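Side-chain contacts in 3-phosphoshikimate 1-carboxyvinyltransferase (PDB 7M0O), which probably transfers the enolpyruvyl group of phosphoenolpyruvate to the 5-hydroxyl of shikimate-3-phosphate, the sixth step of chorismate biosynthesis: residues I10-L15 with A82-T87; F39-V44 with Y74-A79; A14-A19 with L160-P165. All blocks are in the same frame, centred on the assembly; numbering follows the deposited sequence.

Contact 1: I10-L15 with A82-T87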
ATOM      1  N   ILE A  10       2.994  -3.472   1.370  1.00 13.87           N
ATOM      2  CA  ILE A  10       4.361  -3.839   1.724  1.00 10.80           C
ATOM      3  C   ILE A  10       4.362  -5.084   2.615  1.00 11.10           C
ATOM      4  O   ILE A  10       5.200  -5.978   2.446  1.00 13.70           O
ATOM      5  CB  ILE A  10       5.093  -2.652   2.368  1.00 12.24           C
ATOM      6  CG1 ILE A  10       5.354  -1.586   1.297  1.00 13.16           C
ATOM      7  CG2 ILE A  10       6.409  -3.127   3.017  1.00 11.87           C
ATOM      8  CD1 ILE A  10       5.924  -0.265   1.822  1.00 14.28           C
ATOM      9  N   THR A  11       3.405  -5.189   3.540  1.00 11.22           N
ATOM     10  CA  THR A  11       3.347  -6.375   4.390  1.00  8.14           C
ATOM     11  C   THR A  11       3.142  -7.626   3.544  1.00 11.04           C
ATOM     12  O   THR A  11       3.776  -8.663   3.785  1.00 12.61           O
ATOM     13  CB  THR A  11       2.237  -6.235   5.453  1.00 11.76           C
ATOM     14  OG1 THR A  11       2.514  -5.118   6.325  1.00 10.95           O
ATOM     15  CG2 THR A  11       2.139  -7.505   6.299  1.00 14.71           C
ATOM     16  N   ALA A  12       2.316  -7.517   2.506  1.00 13.28           N
ATOM     17  CA  ALA A  12       2.007  -8.662   1.647  1.00 14.67           C
ATOM     18  C   ALA A  12       3.245  -9.166   0.921  1.00 13.93           C
ATOM     19  O   ALA A  12       3.546 -10.369   0.942  1.00 14.46           O
ATOM     20  CB  ALA A  12       0.932  -8.261   0.635  1.00 16.94           C
ATOM     21  N   ARG A  13       3.948  -8.263   0.227  1.00 12.00           N
ATOM     22  CA  ARG A  13       5.202  -8.642  -0.426  1.00 15.29           C
ATOM     23  C   ARG A  13       6.197  -9.223   0.576  1.00 16.06           C
ATOM     24  O   ARG A  13       6.881 -10.210   0.279  1.00 14.87           O
ATOM     25  CB  ARG A  13       5.829  -7.434  -1.126  1.00 13.87           C
ATOM     26  CG  ARG A  13       5.014  -6.760  -2.241  1.00 16.01           C
ATOM     27  CD  ARG A  13       5.815  -5.530  -2.656  1.00 22.78           C
ATOM     28  NE  ARG A  13       5.234  -4.672  -3.687  1.00 30.08           N
ATOM     29  CZ  ARG A  13       4.430  -3.636  -3.454  1.00 25.06           C
ATOM     30  NH1 ARG A  13       4.050  -3.321  -2.217  1.00 22.25           N
ATOM     31  NH2 ARG A  13       3.998  -2.911  -4.470  1.00 28.81           N
ATOM     32  N   ALA A  14       6.316  -8.606   1.756  1.00 11.50           N
ATOM     33  CA  ALA A  14       7.310  -9.056   2.735  1.00 13.05           C
ATOM     34  C   ALA A  14       7.025 -10.468   3.229  1.00 11.42           C
ATOM     35  O   ALA A  14       7.963 -11.218   3.537  1.00 10.96           O
ATOM     36  CB  ALA A  14       7.358  -8.095   3.922  1.00 10.21           C
ATOM     37  N   LEU A  15       5.740 -10.827   3.364  1.00 11.33           N
ATOM     38  CA  LEU A  15       5.382 -12.183   3.796  1.00 10.94           C
ATOM     39  C   LEU A  15       5.811 -13.220   2.765  1.00 16.45           C
ATOM     40  O   LEU A  15       6.300 -14.301   3.123  1.00 13.13           O
ATOM     41  CB  LEU A  15       3.874 -12.284   4.040  1.00 13.68           C
ATOM     42  CG  LEU A  15       3.354 -11.659   5.324  1.00 17.18           C
ATOM     43  CD1 LEU A  15       1.834 -11.621   5.332  1.00 16.63           C
ATOM     44  CD2 LEU A  15       3.856 -12.447   6.491  1.00 18.17           C
ATOM     45  N   ALA A  82      -4.929 -15.139  -1.577  1.00 12.58           N
ATOM     46  CA  ALA A  82      -5.500 -15.885  -2.693  1.00 14.00           C
ATOM     47  C   ALA A  82      -4.619 -15.882  -3.932  1.00 14.26           C
ATOM     48  O   ALA A  82      -4.746 -16.788  -4.766  1.00 13.52           O
ATOM     49  CB  ALA A  82      -6.879 -15.324  -3.050  1.00 18.37           C
ATOM     50  N   ARG A  83      -3.738 -14.894  -4.083  1.00 16.63           N
ATOM     51  CA  ARG A  83      -2.839 -14.853  -5.232  1.00 14.28           C
ATOM     52  C   ARG A  83      -1.419 -15.286  -4.898  1.00 14.55           C
ATOM     53  O   ARG A  83      -0.807 -16.025  -5.675  1.00 14.23           O
ATOM     54  CB  ARG A  83      -2.811 -13.444  -5.832  1.00 15.63           C
ATOM     55  CG  ARG A  83      -4.168 -13.005  -6.336  1.00 19.67           C
ATOM     56  CD  ARG A  83      -4.348 -11.504  -6.181  1.00 29.23           C
ATOM     57  NE  ARG A  83      -5.630 -11.059  -6.720  1.00 30.42           N
ATOM     58  CZ  ARG A  83      -6.047  -9.798  -6.708  1.00 37.23           C
ATOM     59  NH1 ARG A  83      -5.289  -8.847  -6.175  1.00 35.99           N
ATOM     60  NH2 ARG A  83      -7.225  -9.490  -7.229  1.00 34.35           N
ATOM     61  N   PHE A  84      -0.888 -14.877  -3.742  1.00 15.20           N
ATOM     62  CA  PHE A  84       0.509 -15.171  -3.423  1.00 14.46           C
ATOM     63  C   PHE A  84       0.714 -16.609  -2.959  1.00 13.71           C
ATOM     64  O   PHE A  84       1.742 -17.213  -3.272  1.00 12.43           O
ATOM     65  CB  PHE A  84       1.026 -14.216  -2.345  1.00 15.11           C
ATOM     66  CG  PHE A  84       1.350 -12.840  -2.844  1.00 17.29           C
ATOM     67  CD1 PHE A  84       1.083 -12.467  -4.157  1.00 17.48           C
ATOM     68  CD2 PHE A  84       1.940 -11.914  -1.995  1.00 14.77           C
ATOM     69  CE1 PHE A  84       1.387 -11.196  -4.606  1.00 14.79           C
ATOM     70  CE2 PHE A  84       2.246 -10.630  -2.435  1.00 13.55           C
ATOM     71  CZ  PHE A  84       1.972 -10.271  -3.742  1.00 17.59           C
ATOM     72  N   LEU A  85      -0.205 -17.172  -2.172  1.00 11.97           N
ATOM     73  CA  LEU A  85      -0.001 -18.552  -1.731  1.00 11.49           C
ATOM     74  C   LEU A  85       0.009 -19.549  -2.888  1.00 14.50           C
ATOM     75  O   LEU A  85       0.879 -20.432  -2.894  1.00 13.03           O
ATOM     76  CB  LEU A  85      -1.043 -18.933  -0.670  1.00 14.59           C
ATOM     77  CG  LEU A  85      -0.760 -18.422   0.742  1.00 14.58           C
ATOM     78  CD1 LEU A  85      -1.624 -19.151   1.753  1.00 15.27           C
ATOM     79  CD2 LEU A  85       0.716 -18.567   1.117  1.00 22.47           C
ATOM     80  N   PRO A  86      -0.902 -19.497  -3.865  1.00 11.63           N
ATOM     81  CA  PRO A  86      -0.764 -20.412  -5.015  1.00 11.57           C
ATOM     82  C   PRO A  86       0.528 -20.224  -5.771  1.00 13.07           C
ATOM     83  O   PRO A  86       1.077 -21.197  -6.309  1.00 12.86           O
ATOM     84  CB  PRO A  86      -1.975 -20.066  -5.884  1.00 12.78           C
ATOM     85  CG  PRO A  86      -2.995 -19.531  -4.892  1.00 13.34           C
ATOM     86  CD  PRO A  86      -2.172 -18.744  -3.916  1.00 12.39           C
ATOM     87  N   THR A  87       1.022 -18.989  -5.832  1.00 10.52           N
ATOM     88  CA  THR A  87       2.291 -18.722  -6.509  1.00 11.17           C
ATOM     89  C   THR A  87       3.457 -19.388  -5.785  1.00 10.41           C
ATOM     90  O   THR A  87       4.294 -20.058  -6.406  1.00 11.53           O
ATOM     91  CB  THR A  87       2.519 -17.215  -6.604  1.00 10.04           C
ATOM     92  OG1 THR A  87       1.462 -16.598  -7.338  1.00 14.66           O
ATOM     93  CG2 THR A  87       3.878 -16.908  -7.277  1.00 12.89           C
TER
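The backbone oxygen of Ala12 is approached both by the ring of Phe84 and by its own helix. Atom CE2 of Phe84 lies 3.6 Å from Ala12 O, while Leu15 N gives the same oxygen a weak hydrogen bond of 3.3 Å. The approach is edgewise: the peptide between Ala12 and Arg13 stands at the rim of the ring, close to its plane, with Arg13 N 3.9 Å from Phe84 CE2. Beside it, the methyl CB of Ala12 rests 4.1 Å from Phe84 CE2. The short alanine side chain is consistent with so close an approach of the ring edge to the helix backbone. With CG placed beside its backbone N (chi1 -77°), Phe84 projects from helix 79-90 toward helix 8-20; Phe39 and Ala159, from two further helices, also pack against it. This is the interior of one EPSP synthase domain, where helices bundle inside a covering of β-sheets. Helix 79-90 is kinked at Pro86, whose N cannot donate, and Ala82 O bonds to His132 NE2 instead; one residue on, Thr87 OG1 bonds to Arg83 O at 2.9 Å, tilted 24° from the carbonyl plane. CB of Arg13 leaves its helix on the side away from Phe84. Its NE bonds to Thr187 OG1 and its guanidinium makes a cation-pi contact with Tyr183, while Ser9, like Arg13 a predicted shikimate-3-phosphate ligand, holds NH1 weakly.

Contact 2: F39-V44 with Y74-A79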
ATOM      1  N   PHE A  39      -2.915 -15.325   5.581  1.00 15.60           N
ATOM      2  CA  PHE A  39      -1.640 -15.654   4.933  1.00 14.42           C
ATOM      3  C   PHE A  39      -0.759 -16.468   5.873  1.00 15.07           C
ATOM      4  O   PHE A  39      -0.256 -17.542   5.508  1.00 13.89           O
ATOM      5  CB  PHE A  39      -0.930 -14.361   4.506  1.00 16.97           C
ATOM      6  CG  PHE A  39       0.102 -14.519   3.388  1.00 13.19           C
ATOM      7  CD1 PHE A  39       0.096 -13.647   2.315  1.00 22.39           C
ATOM      8  CD2 PHE A  39       1.107 -15.470   3.463  1.00 23.64           C
ATOM      9  CE1 PHE A  39       1.059 -13.745   1.304  1.00 22.27           C
ATOM     10  CE2 PHE A  39       2.066 -15.584   2.458  1.00 19.00           C
ATOM     11  CZ  PHE A  39       2.042 -14.720   1.383  1.00 20.59           C
ATOM     12  N   ALA A  40      -0.550 -15.956   7.091  1.00 14.65           N
ATOM     13  CA  ALA A  40       0.212 -16.688   8.094  1.00 15.58           C
ATOM     14  C   ALA A  40      -0.380 -18.067   8.349  1.00 14.01           C
ATOM     15  O   ALA A  40       0.355 -19.056   8.427  1.00 16.96           O
ATOM     16  CB  ALA A  40       0.271 -15.881   9.395  1.00 22.36           C
ATOM     17  N   GLU A  41      -1.712 -18.151   8.512  1.00 18.04           N
ATOM     18  CA  GLU A  41      -2.352 -19.448   8.730  1.00 14.38           C
ATOM     19  C   GLU A  41      -2.117 -20.394   7.556  1.00 14.08           C
ATOM     20  O   GLU A  41      -1.912 -21.598   7.748  1.00 16.14           O
ATOM     21  CB  GLU A  41      -3.860 -19.287   8.946  1.00 14.37           C
ATOM     22  CG  GLU A  41      -4.290 -18.463  10.170  1.00 25.87           C
ATOM     23  CD  GLU A  41      -5.808 -18.245  10.224  1.00 39.78           C
ATOM     24  OE1 GLU A  41      -6.551 -19.016   9.576  1.00 39.05           O
ATOM     25  OE2 GLU A  41      -6.263 -17.294  10.904  1.00 41.10           O
ATOM     26  N   GLY A  42      -2.195 -19.871   6.331  1.00 12.99           N
ATOM     27  CA  GLY A  42      -1.961 -20.700   5.162  1.00 15.38           C
ATOM     28  C   GLY A  42      -0.539 -21.210   5.112  1.00 17.75           C
ATOM     29  O   GLY A  42      -0.299 -22.369   4.769  1.00 16.24           O
ATOM     30  N   LEU A  43       0.422 -20.350   5.461  1.00 14.76           N
ATOM     31  CA  LEU A  43       1.819 -20.779   5.532  1.00 15.49           C
ATOM     32  C   LEU A  43       1.998 -21.916   6.526  1.00 16.48           C
ATOM     33  O   LEU A  43       2.733 -22.872   6.266  1.00 16.87           O
ATOM     34  CB  LEU A  43       2.708 -19.596   5.921  1.00 13.36           C
ATOM     35  CG  LEU A  43       2.949 -18.550   4.829  1.00 11.89           C
ATOM     36  CD1 LEU A  43       3.814 -17.436   5.375  1.00 12.24           C
ATOM     37  CD2 LEU A  43       3.628 -19.209   3.605  1.00 11.45           C
ATOM     38  N   VAL A  44       1.348 -21.826   7.685  1.00 17.16           N
ATOM     39  CA  VAL A  44       1.497 -22.894   8.663  1.00 17.72           C
ATOM     40  C   VAL A  44       0.893 -24.184   8.132  1.00 15.24           C
ATOM     41  O   VAL A  44       1.469 -25.262   8.299  1.00 18.27           O
ATOM     42  CB  VAL A  44       0.885 -22.473  10.010  1.00 15.95           C
ATOM     43  CG1 VAL A  44       0.844 -23.660  10.946  1.00 22.88           C
ATOM     44  CG2 VAL A  44       1.717 -21.345  10.611  1.00 15.11           C
ATOM     45  N   TYR A  74      -7.188 -22.822   2.818  1.00 18.14           N
ATOM     46  CA  TYR A  74      -8.311 -21.893   2.771  1.00 15.35           C
ATOM     47  C   TYR A  74      -7.770 -20.467   2.803  1.00 16.05           C
ATOM     48  O   TYR A  74      -7.039 -20.094   3.730  1.00 19.19           O
ATOM     49  CB  TYR A  74      -9.257 -22.149   3.945  1.00 16.73           C
ATOM     50  CG  TYR A  74     -10.439 -21.222   3.997  1.00 16.64           C
ATOM     51  CD1 TYR A  74     -11.280 -21.080   2.895  1.00 17.49           C
ATOM     52  CD2 TYR A  74     -10.714 -20.482   5.146  1.00 17.97           C
ATOM     53  CE1 TYR A  74     -12.365 -20.224   2.937  1.00 19.80           C
ATOM     54  CE2 TYR A  74     -11.798 -19.622   5.194  1.00 17.30           C
ATOM     55  CZ  TYR A  74     -12.620 -19.503   4.088  1.00 15.44           C
ATOM     56  OH  TYR A  74     -13.694 -18.640   4.143  1.00 16.65           O
ATOM     57  N   CYS A  75      -8.127 -19.673   1.799  1.00 15.85           N
ATOM     58  CA  CYS A  75      -7.585 -18.330   1.632  1.00 16.40           C
ATOM     59  C   CYS A  75      -8.459 -17.241   2.256  1.00 17.66           C
ATOM     60  O   CYS A  75      -8.079 -16.063   2.226  1.00 17.86           O
ATOM     61  CB  CYS A  75      -7.368 -18.052   0.139  1.00 16.83           C
ATOM     62  SG  CYS A  75      -6.115 -19.143  -0.584  1.00 18.02           S
ATOM     63  N   ARG A  76      -9.595 -17.611   2.847  1.00 18.88           N
ATOM     64  CA  ARG A  76     -10.488 -16.694   3.579  1.00 23.67           C
ATOM     65  C   ARG A  76     -10.918 -15.576   2.621  1.00 18.54           C
ATOM     66  O   ARG A  76     -11.295 -15.856   1.476  1.00 17.48           O
ATOM     67  CB  ARG A  76      -9.800 -16.229   4.872  1.00 19.90           C
ATOM     68  CG  ARG A  76      -9.112 -17.344   5.671  1.00 26.27           C
ATOM     69  CD  ARG A  76      -9.086 -17.068   7.178  1.00 30.90           C
ATOM     70  NE  ARG A  76      -8.836 -15.663   7.486  1.00 38.97           N
ATOM     71  CZ  ARG A  76      -8.348 -15.228   8.646  1.00 38.72           C
ATOM     72  NH1 ARG A  76      -8.041 -16.090   9.613  1.00 38.95           N
ATOM     73  NH2 ARG A  76      -8.159 -13.931   8.838  1.00 27.79           N
ATOM     74  N   ASP A  77     -10.896 -14.313   3.049  1.00 18.50           N
ATOM     75  CA  ASP A  77     -11.338 -13.167   2.266  1.00 23.51           C
ATOM     76  C   ASP A  77     -10.175 -12.356   1.718  1.00 14.73           C
ATOM     77  O   ASP A  77     -10.383 -11.242   1.228  1.00 19.30           O
ATOM     78  CB  ASP A  77     -12.209 -12.243   3.133  1.00 19.36           C
ATOM     79  CG  ASP A  77     -13.421 -12.948   3.733  1.00 26.91           C
ATOM     80  OD1 ASP A  77     -14.247 -13.478   2.970  1.00 23.79           O
ATOM     81  OD2 ASP A  77     -13.551 -12.957   4.974  1.00 39.54           O
ATOM     82  N   GLY A  78      -8.950 -12.870   1.815  1.00 20.41           N
ATOM     83  CA  GLY A  78      -7.790 -12.038   1.570  1.00 20.22           C
ATOM     84  C   GLY A  78      -7.264 -12.147   0.155  1.00 15.52           C
ATOM     85  O   GLY A  78      -6.915 -13.240  -0.296  1.00 17.05           O
ATOM     86  N   ALA A  79      -7.210 -11.022  -0.556  1.00 21.22           N
ATOM     87  CA  ALA A  79      -6.786 -11.054  -1.952  1.00 25.54           C
ATOM     88  C   ALA A  79      -5.317 -11.439  -2.076  1.00 22.58           C
ATOM     89  O   ALA A  79      -4.944 -12.199  -2.981  1.00 22.81           O
ATOM     90  CB  ALA A  79      -7.041  -9.703  -2.614  1.00 29.00           C
TER
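Glu41 and Arg76 carry this contact almost alone, meeting at the surface where helix 34-45 passes the loop that follows strand 70-74. The tight part is a single salt bridge, with Glu41 OE2 only 2.5 Å from Arg76 NH1, a separation so short that its exact value is doubtful. OE2 arrives at the edge of the guanidinium, near its plane, but the carboxylate is turned 73° out of that plane. The result is an end-on pairing of one oxygen with one nitrogen, the second carboxylate oxygen, OE1, standing back at 3.3 Å from the same NH1. Glu41 reaches out extended beyond CG, whereas Arg76 bends at its third torsion (chi3 -39°), and the two chains cross at about a right angle.

Behind the charged pair the approach is loose. Gly42 has no side chain to bring forward, and its CA stays 5.3 Å from Tyr74 O. The loop links edge strand 70-74 of a four-stranded sheet to helix 79-90, and the salt bridge joins this connection to helix 34-45. It is shaped partly by its own contacts: Cys75 to Gly78 form a type II' β turn, Arg76 N sits over the centre of the Tyr74 ring, and Gly78 is the N-cap residue of helix 79-90. Backbone bonds also run from Cys75 to Asp99 and from Arg76 to Ser101. Arg76 also touches Asp34 and Glu37 on helix 34-45, so its positive charge probably faces several acids. Because Glu41 is exposed, water probably screens the bridge, and a pairing through one atom of each group probably constrains the two planes less than a two-pronged one would.

Contact 3: A14-A19 with L160-P165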
ATOM      1  N   ALA A  14       6.316  -8.606   1.756  1.00 11.50           N
ATOM      2  CA  ALA A  14       7.310  -9.056   2.735  1.00 13.05           C
ATOM      3  C   ALA A  14       7.025 -10.468   3.229  1.00 11.42           C
ATOM      4  O   ALA A  14       7.963 -11.218   3.537  1.00 10.96           O
ATOM      5  CB  ALA A  14       7.358  -8.095   3.922  1.00 10.21           C
ATOM      6  N   LEU A  15       5.740 -10.827   3.364  1.00 11.33           N
ATOM      7  CA  LEU A  15       5.382 -12.183   3.796  1.00 10.94           C
ATOM      8  C   LEU A  15       5.811 -13.220   2.765  1.00 16.45           C
ATOM      9  O   LEU A  15       6.300 -14.301   3.123  1.00 13.13           O
ATOM     10  CB  LEU A  15       3.874 -12.284   4.040  1.00 13.68           C
ATOM     11  CG  LEU A  15       3.354 -11.659   5.324  1.00 17.18           C
ATOM     12  CD1 LEU A  15       1.834 -11.621   5.332  1.00 16.63           C
ATOM     13  CD2 LEU A  15       3.856 -12.447   6.491  1.00 18.17           C
ATOM     14  N   PHE A  16       5.610 -12.914   1.481  1.00 11.95           N
ATOM     15  CA  PHE A  16       6.091 -13.792   0.418  1.00 10.25           C
ATOM     16  C   PHE A  16       7.599 -13.969   0.502  1.00 12.62           C
ATOM     17  O   PHE A  16       8.111 -15.093   0.449  1.00 14.45           O
ATOM     18  CB  PHE A  16       5.685 -13.215  -0.943  1.00 10.90           C
ATOM     19  CG  PHE A  16       6.021 -14.104  -2.123  1.00 13.87           C
ATOM     20  CD1 PHE A  16       7.349 -14.316  -2.504  1.00 12.21           C
ATOM     21  CD2 PHE A  16       5.014 -14.698  -2.878  1.00 17.25           C
ATOM     22  CE1 PHE A  16       7.674 -15.126  -3.599  1.00 13.06           C
ATOM     23  CE2 PHE A  16       5.332 -15.511  -3.985  1.00 16.61           C
ATOM     24  CZ  PHE A  16       6.661 -15.716  -4.340  1.00 13.37           C
ATOM     25  N   LEU A  17       8.330 -12.856   0.579  1.00 14.02           N
ATOM     26  CA  LEU A  17       9.788 -12.920   0.611  1.00 12.96           C
ATOM     27  C   LEU A  17      10.288 -13.682   1.838  1.00 13.29           C
ATOM     28  O   LEU A  17      11.238 -14.478   1.738  1.00 12.65           O
ATOM     29  CB  LEU A  17      10.350 -11.501   0.561  1.00 11.95           C
ATOM     30  CG  LEU A  17      10.060 -10.809  -0.775  1.00 14.10           C
ATOM     31  CD1 LEU A  17      10.180  -9.294  -0.692  1.00 11.67           C
ATOM     32  CD2 LEU A  17      11.034 -11.342  -1.822  1.00 13.84           C
ATOM     33  N   ALA A  18       9.654 -13.461   3.003  1.00 11.35           N
ATOM     34  CA  ALA A  18      10.047 -14.173   4.219  1.00 11.04           C
ATOM     35  C   ALA A  18       9.836 -15.673   4.070  1.00 13.49           C
ATOM     36  O   ALA A  18      10.633 -16.471   4.571  1.00 13.36           O
ATOM     37  CB  ALA A  18       9.268 -13.655   5.433  1.00 12.37           C
ATOM     38  N   ALA A  19       8.746 -16.073   3.413  1.00 12.38           N
ATOM     39  CA  ALA A  19       8.488 -17.487   3.179  1.00 12.61           C
ATOM     40  C   ALA A  19       9.502 -18.108   2.227  1.00 12.78           C
ATOM     41  O   ALA A  19       9.864 -19.280   2.386  1.00 12.53           O
ATOM     42  CB  ALA A  19       7.081 -17.662   2.618  1.00 14.62           C
ATOM     43  N   LEU A 160       4.513 -12.441 -10.212  1.00 14.35           N
ATOM     44  CA  LEU A 160       5.474 -13.042 -11.142  1.00 13.37           C
ATOM     45  C   LEU A 160       6.897 -12.570 -10.861  1.00 13.75           C
ATOM     46  O   LEU A 160       7.842 -13.371 -10.906  1.00 14.50           O
ATOM     47  CB  LEU A 160       5.090 -12.719 -12.588  1.00 18.72           C
ATOM     48  CG  LEU A 160       3.884 -13.476 -13.137  1.00 19.09           C
ATOM     49  CD1 LEU A 160       3.591 -13.032 -14.562  1.00 16.21           C
ATOM     50  CD2 LEU A 160       4.097 -15.000 -13.053  1.00 20.00           C
ATOM     51  N   LEU A 161       7.082 -11.274 -10.578  1.00 12.43           N
ATOM     52  CA  LEU A 161       8.410 -10.795 -10.189  1.00 13.35           C
ATOM     53  C   LEU A 161       8.918 -11.539  -8.959  1.00 11.74           C
ATOM     54  O   LEU A 161      10.063 -12.012  -8.924  1.00 12.13           O
ATOM     55  CB  LEU A 161       8.378  -9.285  -9.924  1.00 12.00           C
ATOM     56  CG  LEU A 161       8.199  -8.380 -11.145  1.00 12.16           C
ATOM     57  CD1 LEU A 161       7.689  -7.003 -10.694  1.00 15.55           C
ATOM     58  CD2 LEU A 161       9.523  -8.252 -11.892  1.00 16.56           C
ATOM     59  N   LEU A 162       8.064 -11.679  -7.942  1.00 12.91           N
ATOM     60  CA  LEU A 162       8.481 -12.347  -6.716  1.00 10.58           C
ATOM     61  C   LEU A 162       8.795 -13.816  -6.963  1.00 11.36           C
ATOM     62  O   LEU A 162       9.696 -14.374  -6.327  1.00 12.40           O
ATOM     63  CB  LEU A 162       7.399 -12.181  -5.647  1.00  9.82           C
ATOM     64  CG  LEU A 162       7.270 -10.751  -5.091  1.00 13.44           C
ATOM     65  CD1 LEU A 162       6.027 -10.620  -4.225  1.00 13.15           C
ATOM     66  CD2 LEU A 162       8.492 -10.355  -4.323  1.00 12.52           C
ATOM     67  N   LEU A 163       8.086 -14.441  -7.908  1.00 12.91           N
ATOM     68  CA  LEU A 163       8.337 -15.847  -8.248  1.00 12.53           C
ATOM     69  C   LEU A 163       9.699 -16.060  -8.907  1.00 15.74           C
ATOM     70  O   LEU A 163      10.319 -17.122  -8.715  1.00 12.38           O
ATOM     71  CB  LEU A 163       7.212 -16.346  -9.167  1.00 12.45           C
ATOM     72  CG  LEU A 163       7.361 -17.718  -9.843  1.00 11.25           C
ATOM     73  CD1 LEU A 163       7.224 -18.823  -8.840  1.00 11.84           C
ATOM     74  CD2 LEU A 163       6.332 -17.896 -10.952  1.00  9.79           C
ATOM     75  N   GLY A 164      10.171 -15.082  -9.683  1.00 13.28           N
ATOM     76  CA  GLY A 164      11.329 -15.251 -10.534  1.00 13.94           C
ATOM     77  C   GLY A 164      12.525 -15.971  -9.935  1.00 13.05           C
ATOM     78  O   GLY A 164      13.044 -16.923 -10.533  1.00 14.65           O
ATOM     79  N   PRO A 165      13.025 -15.525  -8.778  1.00 12.16           N
ATOM     80  CA  PRO A 165      14.227 -16.165  -8.206  1.00 13.86           C
ATOM     81  C   PRO A 165      13.988 -17.575  -7.695  1.00 15.65           C
ATOM     82  O   PRO A 165      14.965 -18.281  -7.414  1.00 14.70           O
ATOM     83  CB  PRO A 165      14.631 -15.212  -7.065  1.00 18.76           C
ATOM     84  CG  PRO A 165      13.926 -13.881  -7.403  1.00 13.06           C
ATOM     85  CD  PRO A 165      12.626 -14.324  -8.019  1.00 13.14           C
TER
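Leu162 lies against Phe16 by a CH-pi contact, its CB 3.8 Å from the centroid of the Phe16 ring and 19° off the ring normal. The methylene is over one face but shifted toward the rim, so that CE1 of Phe16 is the ring atom nearest to Leu162 CB, at 3.6 Å. Phe16 can offer this face because its CG stands anti to the backbone N (chi1 -175°), which carries the ring across to Leu162, the two side chains sliding past each other in opposite directions. Apolar packing completes the contact. The two methyl branches of Leu162 part company: CD1 reaches back to the root of the phenylalanine, 4.1 Å from Phe16 CG, and CD2 turns to Leu17 for an aliphatic contact, meeting Leu17 CD2 at 3.7 Å. These two leucines cross at about a right angle. The contact joins helix 8-20 to helix 155-163 within the helical interior of one EPSP synthase domain; Thr87 and Leu88 of helix 79-90 also touch Phe16, and Met190 of helix 182-193 touches Leu17. Backbone groups supply the polar element. Leu162 O lies 3.5 Å from Phe16 CE1, yet this buried carbonyl has a conventional partner in the hydroxyl of Tyr212. One residue further on, Leu163 N approaches the ring obliquely, 4.0 Å from Phe16 CZ.

In the fold
From the N terminus, helix 8-20 provides the first half of two of the contacts. Contact 1 brings the chain back to it at residues 82-87, and contact 3 closes a longer loop from the overlapping stretch 14-19 to helix 155-163. Contact 2, between residues 39-44 and 74-79, is nested inside both. Contacts 1 and 3, both buried, tie helices 79-90 and 155-163 to helix 8-20, and contact 2, at the surface, ties helix 34-45 to the loop that leads into helix 79-90. Phe39 connects them, packing on Leu85 of contact 1 and on Leu15; Leu43 of contact 2 meets Ala19, and Thr87 of contact 1 leans on Leu163 of contact 3.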